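Local structure of carbohydrate kinase, FGGY (Rhodospirillum rubrum, 3IFR) at residues W47-P52 against P101-S106. The protein probably phosphorylates D-xylulose as a xylulose kinase of the FGGY carbohydrate kinase family. Residues are numbered along the deposited sequence; the frame is centred on the assembly and turned at random.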
loop_
_atom_site.group_PDB
_atom_site.type_symbol
_atom_site.label_atom_id
_atom_site.label_comp_id
_atom_site.label_asym_id
_atom_site.label_seq_id
_atom_site.Cartn_x
_atom_site.Cartn_y
_atom_site.Cartn_z
ATOM N N TRP A 47 -16.875 10.286 -3.176
ATOM C CA TRP A 47 -16.373 9.888 -4.494
ATOM C C TRP A 47 -14.864 10.148 -4.654
ATOM O O TRP A 47 -14.366 11.170 -4.192
ATOM C CB TRP A 47 -17.130 10.644 -5.575
ATOM C CG TRP A 47 -18.461 10.074 -5.807
ATOM C CD1 TRP A 47 -19.306 9.537 -4.866
ATOM C CD2 TRP A 47 -19.136 9.985 -7.051
ATOM N NE1 TRP A 47 -20.448 9.087 -5.459
ATOM C CE2 TRP A 47 -20.386 9.366 -6.800
ATOM C CE3 TRP A 47 -18.804 10.333 -8.359
ATOM C CZ2 TRP A 47 -21.293 9.114 -7.806
ATOM C CZ3 TRP A 47 -19.723 10.086 -9.350
ATOM C CH2 TRP A 47 -20.944 9.470 -9.066
ATOM N N ALA A 48 -14.133 9.224 -5.277
ATOM C CA ALA A 48 -12.701 9.450 -5.582
ATOM C C ALA A 48 -12.422 9.008 -7.001
ATOM O O ALA A 48 -12.448 7.798 -7.304
ATOM C CB ALA A 48 -11.802 8.701 -4.624
ATOM N N GLU A 49 -12.176 9.966 -7.881
ATOM C CA GLU A 49 -12.042 9.634 -9.295
ATOM C C GLU A 49 -10.793 10.230 -9.887
ATOM O O GLU A 49 -10.347 11.287 -9.428
ATOM C CB GLU A 49 -13.270 10.121 -10.080
ATOM C CG GLU A 49 -14.566 9.473 -9.608
ATOM C CD GLU A 49 -15.727 9.595 -10.574
ATOM O OE1 GLU A 49 -15.830 10.593 -11.322
ATOM O OE2 GLU A 49 -16.568 8.679 -10.557
ATOM N N GLU A 50 -10.230 9.562 -10.905
ATOM C CA GLU A 50 -9.184 10.190 -11.710
ATOM C C GLU A 50 -9.380 10.025 -13.218
ATOM O O GLU A 50 -10.184 9.235 -13.694
ATOM C CB GLU A 50 -7.772 9.817 -11.254
ATOM C CG GLU A 50 -7.614 9.820 -9.723
ATOM C CD GLU A 50 -6.163 9.919 -9.216
ATOM O OE1 GLU A 50 -5.241 9.402 -9.886
ATOM O OE2 GLU A 50 -5.956 10.510 -8.128
ATOM N N ASP A 51 -8.654 10.834 -13.960
ATOM C CA ASP A 51 -8.772 10.867 -15.385
ATOM C C ASP A 51 -7.626 10.069 -15.948
ATOM O O ASP A 51 -6.471 10.506 -15.858
ATOM C CB ASP A 51 -8.620 12.323 -15.807
ATOM C CG ASP A 51 -8.783 12.518 -17.299
ATOM O OD1 ASP A 51 -8.959 11.489 -18.000
ATOM O OD2 ASP A 51 -8.722 13.698 -17.764
ATOM N N PRO A 52 -7.906 8.892 -16.520
ATOM C CA PRO A 52 -6.760 8.084 -17.002
ATOM C C PRO A 52 -5.927 8.794 -18.085
ATOM O O PRO A 52 -4.744 8.487 -18.307
ATOM C CB PRO A 52 -7.413 6.826 -17.571
ATOM C CG PRO A 52 -8.754 6.748 -16.932
ATOM C CD PRO A 52 -9.180 8.166 -16.597
ATOM N N PRO A 101 -14.682 8.339 -15.770
ATOM C CA PRO A 101 -13.466 8.538 -14.978
ATOM C C PRO A 101 -13.165 7.296 -14.141
ATOM O O PRO A 101 -14.090 6.546 -13.794
ATOM C CB PRO A 101 -13.820 9.731 -14.091
ATOM C CG PRO A 101 -14.912 10.470 -14.887
ATOM C CD PRO A 101 -15.688 9.402 -15.574
ATOM N N SER A 102 -11.880 7.063 -13.873
ATOM C CA SER A 102 -11.448 5.972 -13.021
ATOM C C SER A 102 -11.960 6.169 -11.604
ATOM O O SER A 102 -11.848 7.265 -11.043
ATOM C CB SER A 102 -9.925 5.899 -12.993
ATOM O OG SER A 102 -9.457 5.129 -11.899
ATOM N N ILE A 103 -12.476 5.092 -11.025
ATOM C CA ILE A 103 -12.871 5.081 -9.614
ATOM C C ILE A 103 -11.700 4.515 -8.800
ATOM O O ILE A 103 -11.303 3.358 -8.990
ATOM C CB ILE A 103 -14.184 4.259 -9.370
ATOM C CG1 ILE A 103 -15.300 4.716 -10.335
ATOM C CG2 ILE A 103 -14.639 4.406 -7.944
ATOM C CD1 ILE A 103 -16.562 3.788 -10.398
ATOM N N GLN A 104 -11.148 5.355 -7.912
ATOM C CA GLN A 104 -10.007 5.016 -7.050
ATOM C C GLN A 104 -10.322 4.035 -5.884
ATOM O O GLN A 104 -11.486 3.816 -5.560
ATOM C CB GLN A 104 -9.412 6.308 -6.510
ATOM C CG GLN A 104 -9.172 7.284 -7.613
ATOM C CD GLN A 104 -8.220 6.715 -8.691
ATOM O OE1 GLN A 104 -8.590 6.575 -9.835
ATOM N NE2 GLN A 104 -7.015 6.380 -8.302
ATOM N N GLN A 105 -9.304 3.455 -5.241
ATOM C CA GLN A 105 -9.598 2.573 -4.102
ATOM C C GLN A 105 -10.085 3.281 -2.843
ATOM O O GLN A 105 -10.816 2.730 -2.058
ATOM C CB GLN A 105 -8.457 1.602 -3.759
ATOM C CG GLN A 105 -7.090 2.006 -4.203
ATOM C CD GLN A 105 -6.742 3.409 -3.816
ATOM O OE1 GLN A 105 -6.630 3.723 -2.628
ATOM N NE2 GLN A 105 -6.526 4.269 -4.819
ATOM N N SER A 106 -9.717 4.520 -2.639
ATOM C CA SER A 106 -10.341 5.232 -1.530
ATOM C C SER A 106 -11.818 5.589 -1.775
ATOM O O SER A 106 -12.449 6.161 -0.906
ATOM C CB SER A 106 -9.566 6.495 -1.258
ATOM O OG SER A 106 -9.418 7.210 -2.474
#
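In Gln-104, CG is set anti to the carbonyl carbon (chi1 -50°), and the bend at chi2 (-59°) folds the amide over the side chain of Glu-50. Glu-50 also has CG beside its backbone N but runs extended beyond it, and the bent Gln-104 chain crosses it at about a right angle. The amide and carboxylate planes lie stacked, 20° apart; CD of Gln-104 rests 3.3 Å from CG of Glu-50. On the same face, Ser-102 turns its hydroxyl to the amide, OG donating to OE1 of Gln-104 at 2.7 Å, which probably helps set the rotation of the amide.

Beneath these groups runs a short antiparallel pair of strands, 49-50 with 102-103. Glu-50 and Ser-102 form the hydrogen-bonded pair: Glu-50 N reaches Ser-102 O at 2.8 Å, and Ser-102 N returns to Glu-50 O. Gln-104 N continues the pairing to Ala-48 O at 2.8 Å. On the opposite face, Glu-49 and Ile-103 point the same way, and OE1 of Glu-49 lies 3.5 Å from CB of Pro-101. Beyond the strands, CB of Ala-48 meets OG of Ser-106 at 3.5 Å.

Replacing Gln-104 with an alanine would probably uncover the aliphatic part of Glu-50 and leave Ser-102 OG without its acceptor. Trp-55 of helix 52-70, which Asp-51 N-caps, holds OE1 of Glu-50, while Arg-100 and Arg-109 make salt bridges to OE2 of Glu-49. The two-stranded pair thus joins two parts of the FGGY N-terminal domain far apart in sequence through backbone bonds, with one buried carboxylate per face: Glu-49 is probably kept ionised by its two arginines, whereas Glu-50 takes a neutral N-H from Trp-55 and stacks against an amide plane.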